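Local coordinates for protein thioesterase (Streptomyces coelicolor, PDB 3QMW) that probably hydrolyses thioesters as an alpha/beta-hydrolase-fold enzyme of the prodiginine biosynthetic pathway, at residues P65-R70 against R182-A187; T78-A83 against L118-A123; A111-C116 against E189-H194; L129-S134 against E220-Y225. All coordinates share one frame; numbering follows the deposited sequence.

Contact 1: P65-R70 against R182-A187; sequences PGRGLR and RADLRA
The guanidinium of Arg67 meets the carboxylate of Asp184 edge to edge: the two planes lie 29° apart, and Pro65 O also sits at an edge of the guanidinium, in its plane. A second flat group, the guanidinium of Arg70, has Pro65 CA over the centre of one face. The salt bridge rests on Arg67 NH2, which donates to the syn lone pair of Asp184 OD2 at 2.8 Å with OD2 close to the guanidinium plane. A companion bond from Arg67 NH1 to Asp184 OD1 (3.0 Å) would complete a two-pronged pairing, but the place of NH1 is less sure. Arg67 leaves a loop in which Gly66 and Arg67 both face Arg70, a G1 beta bulge; with CG between the backbone N and the carbonyl carbon (chi1 69°) and a bend at chi3, its guanidinium reaches the helix. Asp184 OD2 accepts from Gly40 N as well, while Arg67 NH2 also bonds Gly41 O. With an alanine in place of Arg67, the buried carboxylate of Asp184 would probably lose its cationic mate, and Gly41 O a donor. The pair ties the loop after strand 57-61 to helix 178-189 and to the Gly40-Gly41 backbone after strand 31-36, a region usually near the oxyanion hole in related alpha/beta hydrolases.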
loop_
_atom_site.group_PDB
_atom_site.type_symbol
_atom_site.label_atom_id
_atom_site.label_comp_id
_atom_site.label_asym_id
_atom_site.label_seq_id
_atom_site.Cartn_x
_atom_site.Cartn_y
_atom_site.Cartn_z
ATOM N N PRO D 65 -28.734 6.312 2.130
ATOM C CA PRO D 65 -29.831 6.927 1.395
ATOM C C PRO D 65 -29.785 8.435 1.547
ATOM O O PRO D 65 -29.466 8.928 2.625
ATOM C CB PRO D 65 -31.071 6.348 2.065
ATOM C CG PRO D 65 -30.645 6.113 3.466
ATOM C CD PRO D 65 -29.179 5.769 3.423
ATOM N N GLY D 66 -30.097 9.143 0.462
ATOM C CA GLY D 66 -30.104 10.608 0.438
ATOM C C GLY D 66 -29.022 11.213 -0.440
ATOM O O GLY D 66 -28.745 12.409 -0.347
ATOM N N ARG D 67 -28.408 10.402 -1.301
ATOM C CA ARG D 67 -27.284 10.859 -2.107
ATOM C C ARG D 67 -27.071 9.918 -3.257
ATOM O O ARG D 67 -27.590 8.812 -3.251
ATOM C CB ARG D 67 -26.014 10.922 -1.256
ATOM C CG ARG D 67 -25.486 9.559 -0.818
ATOM C CD ARG D 67 -24.773 9.669 0.505
ATOM N NE ARG D 67 -25.700 9.781 1.631
ATOM C CZ ARG D 67 -25.358 10.168 2.860
ATOM N NH1 ARG D 67 -26.291 10.237 3.810
ATOM N NH2 ARG D 67 -24.098 10.507 3.146
ATOM N N GLY D 68 -26.284 10.353 -4.233
ATOM C CA GLY D 68 -26.084 9.584 -5.459
ATOM C C GLY D 68 -27.414 9.267 -6.118
ATOM O O GLY D 68 -28.277 10.141 -6.243
ATOM N N LEU D 69 -27.598 8.006 -6.500
ATOM C CA LEU D 69 -28.833 7.564 -7.129
ATOM C C LEU D 69 -29.938 7.338 -6.090
ATOM O O LEU D 69 -30.984 6.761 -6.393
ATOM C CB LEU D 69 -28.581 6.274 -7.920
ATOM C CG LEU D 69 -27.578 6.368 -9.073
ATOM C CD1 LEU D 69 -27.333 4.978 -9.661
ATOM C CD2 LEU D 69 -28.065 7.336 -10.142
ATOM N N ARG D 70 -29.693 7.786 -4.865
ATOM C CA ARG D 70 -30.638 7.651 -3.773
ATOM C C ARG D 70 -30.930 9.027 -3.225
ATOM O O ARG D 70 -31.150 9.203 -2.027
ATOM C CB ARG D 70 -30.048 6.781 -2.669
ATOM C CG ARG D 70 -29.404 5.509 -3.160
ATOM C CD ARG D 70 -28.937 4.691 -1.991
ATOM N NE ARG D 70 -30.063 4.247 -1.185
ATOM C CZ ARG D 70 -29.958 3.569 -0.050
ATOM N NH1 ARG D 70 -31.053 3.221 0.606
ATOM N NH2 ARG D 70 -28.769 3.238 0.433
ATOM N N ARG D 182 -26.266 17.500 7.291
ATOM C CA ARG D 182 -26.994 17.728 8.553
ATOM C C ARG D 182 -27.569 16.435 9.122
ATOM O O ARG D 182 -27.495 16.201 10.321
ATOM C CB ARG D 182 -28.140 18.731 8.361
ATOM C CG ARG D 182 -27.726 20.195 8.217
ATOM C CD ARG D 182 -28.952 21.087 8.096
ATOM N NE ARG D 182 -28.644 22.420 7.578
ATOM C CZ ARG D 182 -28.097 23.408 8.285
ATOM N NH1 ARG D 182 -27.757 23.240 9.563
ATOM N NH2 ARG D 182 -27.871 24.583 7.712
ATOM N N ALA D 183 -28.142 15.597 8.268
ATOM C CA ALA D 183 -28.684 14.320 8.717
ATOM C C ALA D 183 -27.567 13.342 9.116
ATOM O O ALA D 183 -27.732 12.550 10.048
ATOM C CB ALA D 183 -29.578 13.716 7.650
ATOM N N ASP D 184 -26.430 13.399 8.422
ATOM C CA ASP D 184 -25.254 12.611 8.820
ATOM C C ASP D 184 -24.686 13.085 10.161
ATOM O O ASP D 184 -24.391 12.273 11.032
ATOM C CB ASP D 184 -24.143 12.677 7.757
ATOM C CG ASP D 184 -24.400 11.777 6.549
ATOM O OD1 ASP D 184 -25.343 10.952 6.562
ATOM O OD2 ASP D 184 -23.637 11.900 5.564
ATOM N N LEU D 185 -24.516 14.395 10.319
ATOM C CA LEU D 185 -23.925 14.941 11.545
ATOM C C LEU D 185 -24.810 14.757 12.784
ATOM O O LEU D 185 -24.319 14.734 13.912
ATOM C CB LEU D 185 -23.581 16.428 11.391
ATOM C CG LEU D 185 -22.183 16.835 10.919
ATOM C CD1 LEU D 185 -22.099 18.346 10.907
ATOM C CD2 LEU D 185 -21.084 16.267 11.811
ATOM N N ARG D 186 -26.113 14.644 12.575
ATOM C CA ARG D 186 -27.047 14.525 13.685
ATOM C C ARG D 186 -26.948 13.153 14.339
ATOM O O ARG D 186 -27.094 13.026 15.550
ATOM C CB ARG D 186 -28.482 14.781 13.214
ATOM C CG ARG D 186 -29.513 14.435 14.270
ATOM C CD ARG D 186 -30.768 15.260 14.176
ATOM N NE ARG D 186 -31.832 14.611 14.933
ATOM C CZ ARG D 186 -32.804 15.239 15.581
ATOM N NH1 ARG D 186 -33.716 14.519 16.231
ATOM N NH2 ARG D 186 -32.869 16.571 15.593
ATOM N N ALA D 187 -26.698 12.124 13.539
ATOM C CA ALA D 187 -26.485 10.801 14.094
ATOM C C ALA D 187 -25.198 10.731 14.926
ATOM O O ALA D 187 -25.015 9.782 15.669
ATOM C CB ALA D 187 -26.458 9.775 12.999
#

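Contact 2: T78-A83 against L118-A123; sequences TMEPLA and LRRRGA
Glu80 reaches toward Arg120 through a first torsion well away from a staggered value (chi1 -148°), after which its chain runs on extended. Arg120 answers from the opposite direction: its CG stands anti to the carbonyl carbon, beside the backbone N, and a bend at CD (chi3 -41°) brings the guanidinium round. The charged ends come near without closing on each other. Glu80 OE2 lies 3.8 Å from Arg120 NH2 and 3.9 Å from Arg120 NH1, almost evenly between the two nitrogens, in an oblique approach with the planes 31° apart. This is a long salt bridge, best read as electrostatic attraction at an exposed surface, where solvent probably weakens it. Glu84 adds a further weak, long ion pair to Arg120, and its carboxylate lies close to that of Glu80, so the arginine probably eases a like-charge neighbourhood. Just beyond Arg120 the chain leaves its helix through Gly122, whose positive phi and two backbone bonds, Ala123 N to Leu118 O (2.7 Å) and Gly122 N to Arg119 O (2.7 Å), form a Schellman motif. The long bridge joins the first turn of helix 79-91 to the C-terminal end of helix 106-120, two helices packed side by side in the alpha/beta hydrolase fold.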
loop_
_atom_site.group_PDB
_atom_site.type_symbol
_atom_site.label_atom_id
_atom_site.label_comp_id
_atom_site.label_asym_id
_atom_site.label_seq_id
_atom_site.Cartn_x
_atom_site.Cartn_y
_atom_site.Cartn_z
ATOM N N THR D 78 -30.627 9.270 12.825
ATOM C CA THR D 78 -30.482 8.474 14.048
ATOM C C THR D 78 -29.592 7.254 13.776
ATOM O O THR D 78 -29.799 6.518 12.795
ATOM C CB THR D 78 -31.866 8.015 14.600
ATOM O OG1 THR D 78 -32.732 9.148 14.741
ATOM C CG2 THR D 78 -31.720 7.330 15.965
ATOM N N MET D 79 -28.618 7.030 14.659
ATOM C CA MET D 79 -27.523 6.100 14.377
ATOM C C MET D 79 -27.920 4.618 14.331
ATOM O O MET D 79 -27.473 3.903 13.431
ATOM C CB MET D 79 -26.377 6.307 15.375
ATOM C CG MET D 79 -25.098 5.511 15.065
ATOM S SD MET D 79 -24.332 5.834 13.451
ATOM C CE MET D 79 -23.898 7.565 13.626
ATOM N N GLU D 80 -28.737 4.148 15.279
ATOM C CA GLU D 80 -29.044 2.703 15.351
ATOM C C GLU D 80 -30.032 2.175 14.300
ATOM O O GLU D 80 -29.832 1.078 13.773
ATOM C CB GLU D 80 -29.492 2.266 16.752
ATOM C CG GLU D 80 -29.070 0.810 17.056
ATOM C CD GLU D 80 -29.962 0.106 18.075
ATOM O OE1 GLU D 80 -31.192 0.010 17.838
ATOM O OE2 GLU D 80 -29.419 -0.369 19.106
ATOM N N PRO D 81 -31.117 2.918 14.007
ATOM C CA PRO D 81 -31.883 2.480 12.830
ATOM C C PRO D 81 -30.997 2.387 11.577
ATOM O O PRO D 81 -31.114 1.433 10.799
ATOM C CB PRO D 81 -32.964 3.569 12.666
ATOM C CG PRO D 81 -32.647 4.642 13.677
ATOM C CD PRO D 81 -31.802 3.996 14.741
ATOM N N LEU D 82 -30.110 3.364 11.404
ATOM C CA LEU D 82 -29.173 3.361 10.281
ATOM C C LEU D 82 -28.287 2.124 10.318
ATOM O O LEU D 82 -28.214 1.368 9.341
ATOM C CB LEU D 82 -28.311 4.627 10.301
ATOM C CG LEU D 82 -27.373 4.858 9.119
ATOM C CD1 LEU D 82 -28.099 4.692 7.801
ATOM C CD2 LEU D 82 -26.750 6.238 9.232
ATOM N N ALA D 83 -27.632 1.917 11.457
ATOM C CA ALA D 83 -26.812 0.725 11.663
ATOM C C ALA D 83 -27.601 -0.565 11.407
ATOM O O ALA D 83 -27.082 -1.500 10.798
ATOM C CB ALA D 83 -26.225 0.725 13.062
ATOM N N LEU D 118 -24.259 -6.656 14.308
ATOM C CA LEU D 118 -24.094 -7.979 13.704
ATOM C C LEU D 118 -23.707 -9.043 14.755
ATOM O O LEU D 118 -23.965 -10.237 14.562
ATOM C CB LEU D 118 -23.066 -7.930 12.570
ATOM C CG LEU D 118 -23.509 -7.151 11.322
ATOM C CD1 LEU D 118 -22.300 -6.764 10.481
ATOM C CD2 LEU D 118 -24.507 -7.944 10.488
ATOM N N ARG D 119 -23.089 -8.609 15.856
ATOM C CA ARG D 119 -22.799 -9.502 16.990
ATOM C C ARG D 119 -24.088 -9.926 17.677
ATOM O O ARG D 119 -24.336 -11.124 17.840
ATOM C CB ARG D 119 -21.865 -8.841 18.019
ATOM C CG ARG D 119 -21.594 -9.691 19.271
ATOM C CD ARG D 119 -20.433 -9.150 20.090
ATOM N NE ARG D 119 -20.738 -7.864 20.720
ATOM C CZ ARG D 119 -19.957 -7.247 21.614
ATOM N NH1 ARG D 119 -18.807 -7.786 22.014
ATOM N NH2 ARG D 119 -20.333 -6.078 22.125
ATOM N N ARG D 120 -24.906 -8.947 18.066
ATOM C CA ARG D 120 -26.196 -9.222 18.711
ATOM C C ARG D 120 -27.053 -10.200 17.899
ATOM O O ARG D 120 -27.721 -11.063 18.467
ATOM C CB ARG D 120 -26.989 -7.930 18.958
ATOM C CG ARG D 120 -26.261 -6.873 19.803
ATOM C CD ARG D 120 -27.239 -5.961 20.567
ATOM N NE ARG D 120 -28.404 -5.566 19.764
ATOM C CZ ARG D 120 -28.499 -4.459 19.023
ATOM N NH1 ARG D 120 -29.616 -4.220 18.339
ATOM N NH2 ARG D 120 -27.495 -3.588 18.956
ATOM N N ARG D 121 -27.019 -10.067 16.576
ATOM C CA ARG D 121 -27.768 -10.950 15.687
ATOM C C ARG D 121 -27.040 -12.269 15.468
ATOM O O ARG D 121 -27.556 -13.167 14.801
ATOM C CB ARG D 121 -28.003 -10.269 14.339
ATOM C CG ARG D 121 -28.857 -9.006 14.401
ATOM C CD ARG D 121 -29.184 -8.545 12.995
ATOM N NE ARG D 121 -29.770 -7.201 12.931
ATOM C CZ ARG D 121 -30.231 -6.631 11.814
ATOM N NH1 ARG D 121 -30.192 -7.282 10.652
ATOM N NH2 ARG D 121 -30.741 -5.405 11.855
ATOM N N GLY D 122 -25.834 -12.379 16.017
ATOM C CA GLY D 122 -25.041 -13.587 15.902
ATOM C C GLY D 122 -24.562 -13.845 14.491
ATOM O O GLY D 122 -24.492 -14.993 14.062
ATOM N N ALA D 123 -24.228 -12.778 13.771
ATOM C CA ALA D 123 -23.700 -12.891 12.411
ATOM C C ALA D 123 -22.208 -13.220 12.454
ATOM O O ALA D 123 -21.528 -12.807 13.393
ATOM C CB ALA D 123 -23.924 -11.598 11.659
#

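Contact 3: A111-C116 against E189-H194; sequences AYEVAC and ERYDWH
Trp193 NE1 donates to Tyr112 OH at 3.0 Å, with an N-H...O angle of 149° and the oxygen tilted somewhat out of the indole plane. The indole nitrogen comes in at the edge of the phenol ring, near its plane, and the two side chains cross at about a right angle, with Tyr112 CE2 at 4.1 Å from Trp193 CD1. Next along the helix, Glu113 faces Tyr191 from the opposite direction. Tyr191 CG lies anti to its own backbone N (chi1 178°), which carries the phenol across to the carboxylate. Tyr191 OH donates to Glu113 OE2 at a modelled 2.5 Å, too short to be taken literally; OE2 sits at the edge of the Tyr191 ring, near its plane, with the carboxylate turned 77° from the ring. Tyr225 packs edge-to-face with Trp193. Two neighbouring residues of helix 106-120 thus each receive one loop side chain, Tyr112 accepting from an N-H and Glu113 from an O-H. The chemistry implies a buried carboxylate whose partner across the contact is a neutral phenol, Arg196 adding a weak, long ion pair; burial would probably tend to raise the pKa of Glu113, and the phenol's donation to oppose this.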
loop_
_atom_site.group_PDB
_atom_site.type_symbol
_atom_site.label_atom_id
_atom_site.label_comp_id
_atom_site.label_asym_id
_atom_site.label_seq_id
_atom_site.Cartn_x
_atom_site.Cartn_y
_atom_site.Cartn_z
ATOM N N ALA D 111 -19.349 2.390 11.569
ATOM C CA ALA D 111 -18.708 1.077 11.425
ATOM C C ALA D 111 -18.813 0.245 12.711
ATOM O O ALA D 111 -19.263 -0.909 12.698
ATOM C CB ALA D 111 -17.249 1.257 11.050
ATOM N N TYR D 112 -18.394 0.859 13.815
ATOM C CA TYR D 112 -18.446 0.254 15.144
ATOM C C TYR D 112 -19.863 -0.217 15.490
ATOM O O TYR D 112 -20.072 -1.375 15.860
ATOM C CB TYR D 112 -17.915 1.273 16.166
ATOM C CG TYR D 112 -18.157 0.951 17.622
ATOM C CD1 TYR D 112 -17.751 -0.264 18.172
ATOM C CD2 TYR D 112 -18.765 1.882 18.463
ATOM C CE1 TYR D 112 -17.964 -0.549 19.522
ATOM C CE2 TYR D 112 -18.980 1.607 19.799
ATOM C CZ TYR D 112 -18.577 0.394 20.324
ATOM O OH TYR D 112 -18.803 0.130 21.651
ATOM N N GLU D 113 -20.833 0.678 15.334
ATOM C CA GLU D 113 -22.230 0.355 15.616
ATOM C C GLU D 113 -22.774 -0.805 14.792
ATOM O O GLU D 113 -23.445 -1.670 15.339
ATOM C CB GLU D 113 -23.102 1.581 15.427
ATOM C CG GLU D 113 -22.912 2.606 16.528
ATOM C CD GLU D 113 -23.574 2.203 17.829
ATOM O OE1 GLU D 113 -24.707 1.660 17.796
ATOM O OE2 GLU D 113 -22.959 2.444 18.890
ATOM N N VAL D 114 -22.496 -0.835 13.496
ATOM C CA VAL D 114 -22.879 -1.993 12.676
ATOM C C VAL D 114 -22.168 -3.281 13.138
ATOM O O VAL D 114 -22.732 -4.381 13.040
ATOM C CB VAL D 114 -22.580 -1.767 11.169
ATOM C CG1 VAL D 114 -22.639 -3.095 10.398
ATOM C CG2 VAL D 114 -23.544 -0.736 10.576
ATOM N N ALA D 115 -20.933 -3.142 13.627
ATOM C CA ALA D 115 -20.176 -4.284 14.145
ATOM C C ALA D 115 -20.923 -4.912 15.315
ATOM O O ALA D 115 -21.238 -6.104 15.305
ATOM C CB ALA D 115 -18.786 -3.849 14.576
ATOM N N CYS D 116 -21.219 -4.087 16.310
ATOM C CA CYS D 116 -22.029 -4.501 17.444
ATOM C C CYS D 116 -23.340 -5.163 17.010
ATOM O O CYS D 116 -23.665 -6.262 17.448
ATOM C CB CYS D 116 -22.325 -3.291 18.329
ATOM S SG CYS D 116 -20.820 -2.517 19.009
ATOM N N GLU D 189 -24.070 13.417 16.956
ATOM C CA GLU D 189 -24.102 14.382 18.057
ATOM C C GLU D 189 -25.279 14.164 19.007
ATOM O O GLU D 189 -25.264 14.646 20.141
ATOM C CB GLU D 189 -24.112 15.788 17.467
ATOM C CG GLU D 189 -22.909 16.047 16.538
ATOM C CD GLU D 189 -23.006 17.353 15.757
ATOM O OE1 GLU D 189 -24.129 17.843 15.526
ATOM O OE2 GLU D 189 -21.950 17.902 15.372
ATOM N N ARG D 190 -26.296 13.453 18.518
ATOM C CA ARG D 190 -27.417 12.950 19.318
ATOM C C ARG D 190 -27.121 11.527 19.780
ATOM O O ARG D 190 -27.923 10.908 20.479
ATOM C CB ARG D 190 -28.711 12.928 18.487
ATOM C CG ARG D 190 -29.085 14.249 17.805
ATOM C CD ARG D 190 -29.421 15.357 18.794
ATOM N NE ARG D 190 -30.562 15.015 19.643
ATOM C CZ ARG D 190 -30.993 15.751 20.667
ATOM N NH1 ARG D 190 -30.391 16.898 20.989
ATOM N NH2 ARG D 190 -32.039 15.338 21.379
ATOM N N TYR D 191 -25.988 10.992 19.340
ATOM C CA TYR D 191 -25.496 9.702 19.809
ATOM C C TYR D 191 -24.917 9.905 21.191
ATOM O O TYR D 191 -24.189 10.872 21.425
ATOM C CB TYR D 191 -24.408 9.199 18.856
ATOM C CG TYR D 191 -23.741 7.885 19.219
ATOM C CD1 TYR D 191 -24.292 6.670 18.822
ATOM C CD2 TYR D 191 -22.531 7.864 19.911
ATOM C CE1 TYR D 191 -23.678 5.473 19.131
ATOM C CE2 TYR D 191 -21.905 6.672 20.225
ATOM C CZ TYR D 191 -22.483 5.480 19.833
ATOM O OH TYR D 191 -21.851 4.301 20.141
ATOM N N ASP D 192 -25.269 9.015 22.111
ATOM C CA ASP D 192 -24.532 8.898 23.366
ATOM C C ASP D 192 -24.319 7.419 23.630
ATOM O O ASP D 192 -25.236 6.617 23.474
ATOM C CB ASP D 192 -25.249 9.592 24.535
ATOM C CG ASP D 192 -24.270 10.236 25.521
ATOM O OD1 ASP D 192 -23.563 11.185 25.130
ATOM O OD2 ASP D 192 -24.208 9.796 26.695
ATOM N N TRP D 193 -23.098 7.066 24.014
ATOM C CA TRP D 193 -22.680 5.673 24.038
ATOM C C TRP D 193 -23.326 4.869 25.177
ATOM O O TRP D 193 -22.923 4.985 26.332
ATOM C CB TRP D 193 -21.153 5.585 24.097
ATOM C CG TRP D 193 -20.629 4.199 24.161
ATOM C CD1 TRP D 193 -20.642 3.268 23.167
ATOM C CD2 TRP D 193 -20.012 3.577 25.290
ATOM N NE1 TRP D 193 -20.068 2.096 23.607
ATOM C CE2 TRP D 193 -19.676 2.259 24.910
ATOM C CE3 TRP D 193 -19.712 4.006 26.590
ATOM C CZ2 TRP D 193 -19.048 1.365 25.781
ATOM C CZ3 TRP D 193 -19.087 3.115 27.459
ATOM C CH2 TRP D 193 -18.761 1.810 27.049
ATOM N N HIS D 194 -24.346 4.083 24.813
ATOM C CA HIS D 194 -24.893 3.004 25.643
ATOM C C HIS D 194 -23.762 2.059 26.035
ATOM O O HIS D 194 -23.226 1.364 25.171
ATOM C CB HIS D 194 -25.934 2.174 24.855
ATOM C CG HIS D 194 -27.311 2.770 24.825
ATOM N ND1 HIS D 194 -27.767 3.542 23.775
ATOM C CD2 HIS D 194 -28.344 2.680 25.699
ATOM C CE1 HIS D 194 -29.015 3.913 24.010
ATOM N NE2 HIS D 194 -29.387 3.405 25.173
#

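Contact 4: L129-S134 against E220-Y225; sequences LFVSGS and EAWRPY
Strand 129-132 belongs to the central parallel sheet of the alpha/beta hydrolase fold. Val131 of the strand and Ser134, two residues past its end, meet Trp222, which projects from a type I beta turn (Glu220 to Arg223) after helix 216-220. Trp222 CG stands anti to its carbonyl carbon (chi1 -79°), which lets the indole reach the strand. Val131 covers one face: Val131 CG2 lies 3.8 Å from Trp222 CE2, and 4.0 Å from the centroid of the five-membered ring, little off the ring normal, a CH-pi contact. CG1 of the same valine touches the six-membered ring at Trp222 CH2 (4.1 Å). At the edge, Trp222 NE1 donates to Ser134 O at 2.9 Å with an N-H...O angle of 155°. The acceptor is near the indole plane, but the donor stands 52° out of the carbonyl plane. The Ser134 side chain brushes the same ring, OG being 3.7 Å from Trp222 CZ2, while its hydroxyl is hydrogen-bonded to Tyr140. Within the turn, Arg223 NH2 (2.7 Å) and NE both donate to Glu220 OE2, linking the turn's first and last residues; Glu220 OE1 has a second partner in Arg232. A leucine in place of Trp222 would probably leave Ser134 O without its N-H donor and open a gap over Val131. Ser134 lies near a probable Ser105-His239-Asp211 catalytic triad. The contact's chemistry thus pairs one ring face with a methyl group and uses the ring's buried N-H to hold a backbone carbonyl, which together probably restrict how the indole can turn.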
loop_
_atom_site.group_PDB
_atom_site.type_symbol
_atom_site.label_atom_id
_atom_site.label_comp_id
_atom_site.label_asym_id
_atom_site.label_seq_id
_atom_site.Cartn_x
_atom_site.Cartn_y
_atom_site.Cartn_z
ATOM N N LEU D 129 -11.272 -4.280 12.004
ATOM C CA LEU D 129 -12.005 -3.025 12.064
ATOM C C LEU D 129 -11.044 -1.847 11.921
ATOM O O LEU D 129 -10.173 -1.649 12.758
ATOM C CB LEU D 129 -12.780 -2.915 13.392
ATOM C CG LEU D 129 -13.473 -1.576 13.697
ATOM C CD1 LEU D 129 -14.522 -1.254 12.648
ATOM C CD2 LEU D 129 -14.095 -1.605 15.071
ATOM N N PHE D 130 -11.226 -1.065 10.859
ATOM C CA PHE D 130 -10.421 0.133 10.617
ATOM C C PHE D 130 -11.256 1.386 10.804
ATOM O O PHE D 130 -12.376 1.478 10.299
ATOM C CB PHE D 130 -9.872 0.121 9.193
ATOM C CG PHE D 130 -9.205 -1.155 8.821
ATOM C CD1 PHE D 130 -7.868 -1.371 9.138
ATOM C CD2 PHE D 130 -9.904 -2.144 8.159
ATOM C CE1 PHE D 130 -7.248 -2.549 8.794
ATOM C CE2 PHE D 130 -9.288 -3.331 7.806
ATOM C CZ PHE D 130 -7.965 -3.536 8.116
ATOM N N VAL D 131 -10.703 2.352 11.523
ATOM C CA VAL D 131 -11.381 3.618 11.741
ATOM C C VAL D 131 -10.374 4.747 11.645
ATOM O O VAL D 131 -9.380 4.747 12.362
ATOM C CB VAL D 131 -12.093 3.683 13.133
ATOM C CG1 VAL D 131 -12.898 2.416 13.407
ATOM C CG2 VAL D 131 -11.092 3.951 14.264
ATOM N N SER D 132 -10.630 5.708 10.763
ATOM C CA SER D 132 -9.746 6.852 10.634
ATOM C C SER D 132 -10.473 8.143 10.982
ATOM O O SER D 132 -11.687 8.226 10.850
ATOM C CB SER D 132 -9.170 6.922 9.222
ATOM O OG SER D 132 -10.193 6.945 8.249
ATOM N N GLY D 133 -9.714 9.131 11.451
ATOM C CA GLY D 133 -10.244 10.441 11.801
ATOM C C GLY D 133 -11.469 10.423 12.700
ATOM O O GLY D 133 -12.343 11.273 12.567
ATOM N N SER D 134 -11.539 9.467 13.618
ATOM C CA SER D 134 -12.687 9.359 14.526
ATOM C C SER D 134 -12.260 9.171 15.978
ATOM O O SER D 134 -11.440 8.309 16.287
ATOM C CB SER D 134 -13.589 8.196 14.102
ATOM O OG SER D 134 -14.683 8.046 14.989
ATOM N N GLU D 220 -6.614 7.095 20.607
ATOM C CA GLU D 220 -6.127 6.152 21.602
ATOM C C GLU D 220 -7.282 5.564 22.404
ATOM O O GLU D 220 -7.243 4.393 22.771
ATOM C CB GLU D 220 -5.144 6.837 22.555
ATOM C CG GLU D 220 -4.466 5.896 23.586
ATOM C CD GLU D 220 -3.502 4.897 22.953
ATOM O OE1 GLU D 220 -2.890 5.223 21.909
ATOM O OE2 GLU D 220 -3.350 3.786 23.503
ATOM N N ALA D 221 -8.307 6.373 22.664
ATOM C CA ALA D 221 -9.466 5.954 23.468
ATOM C C ALA D 221 -10.269 4.762 22.907
ATOM O O ALA D 221 -11.111 4.209 23.604
ATOM C CB ALA D 221 -10.392 7.157 23.718
ATOM N N TRP D 222 -10.012 4.368 21.662
ATOM C CA TRP D 222 -10.633 3.174 21.071
ATOM C C TRP D 222 -10.102 1.860 21.651
ATOM O O TRP D 222 -10.719 0.807 21.464
ATOM C CB TRP D 222 -10.387 3.130 19.554
ATOM C CG TRP D 222 -11.272 4.008 18.738
ATOM C CD1 TRP D 222 -11.041 5.308 18.384
ATOM C CD2 TRP D 222 -12.522 3.645 18.137
ATOM N NE1 TRP D 222 -12.070 5.773 17.608
ATOM C CE2 TRP D 222 -12.994 4.774 17.445
ATOM C CE3 TRP D 222 -13.288 2.473 18.122
ATOM C CZ2 TRP D 222 -14.201 4.772 16.752
ATOM C CZ3 TRP D 222 -14.487 2.471 17.429
ATOM C CH2 TRP D 222 -14.932 3.612 16.759
ATOM N N ARG D 223 -8.943 1.916 22.308
ATOM C CA ARG D 223 -8.209 0.705 22.696
ATOM C C ARG D 223 -9.079 -0.278 23.481
ATOM O O ARG D 223 -9.204 -1.443 23.076
ATOM C CB ARG D 223 -6.932 1.066 23.480
ATOM C CG ARG D 223 -6.133 -0.130 24.023
ATOM C CD ARG D 223 -4.915 0.331 24.820
ATOM N NE ARG D 223 -4.005 1.137 24.001
ATOM C CZ ARG D 223 -3.136 0.651 23.115
ATOM N NH1 ARG D 223 -3.023 -0.659 22.900
ATOM N NH2 ARG D 223 -2.367 1.487 22.428
ATOM N N PRO D 224 -9.706 0.191 24.585
ATOM C CA PRO D 224 -10.534 -0.707 25.389
ATOM C C PRO D 224 -11.850 -1.122 24.727
ATOM O O PRO D 224 -12.599 -1.879 25.333
ATOM C CB PRO D 224 -10.810 0.114 26.653
ATOM C CG PRO D 224 -10.769 1.517 26.193
ATOM C CD PRO D 224 -9.691 1.556 25.149
ATOM N N TYR D 225 -12.126 -0.642 23.510
ATOM C CA TYR D 225 -13.330 -1.049 22.767
ATOM C C TYR D 225 -13.195 -2.417 22.110
ATOM O O TYR D 225 -14.154 -2.905 21.513
ATOM C CB TYR D 225 -13.734 0.006 21.727
ATOM C CG TYR D 225 -14.493 1.148 22.340
ATOM C CD1 TYR D 225 -13.832 2.246 22.874
ATOM C CD2 TYR D 225 -15.884 1.115 22.416
ATOM C CE1 TYR D 225 -14.538 3.296 23.463
ATOM C CE2 TYR D 225 -16.603 2.161 22.995
ATOM C CZ TYR D 225 -15.924 3.242 23.521
ATOM O OH TYR D 225 -16.619 4.271 24.103
#

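Overall arrangement
Contacts 1, 3 and 4 are buried, whereas contact 2 lies at the surface, and the chemistry follows: a close salt bridge, hydrogen bonds through aromatic side chains, and CH-pi packing inside, against a long ion pair outside. Contacts 2 and 3 share helix 106-120; their centres are 9 Å apart, and Met79 CG packs on Glu113 CG at 3.9 Å. Contact 3 also meets contact 4, where Tyr112 CB lies 3.8 Å from Trp222 CH2, so 111-116 is packed against both. Contact 1 touches contact 2 through Ala187 and Met79 but sits across the chain's centre from contact 4, with centres about 23 Å apart.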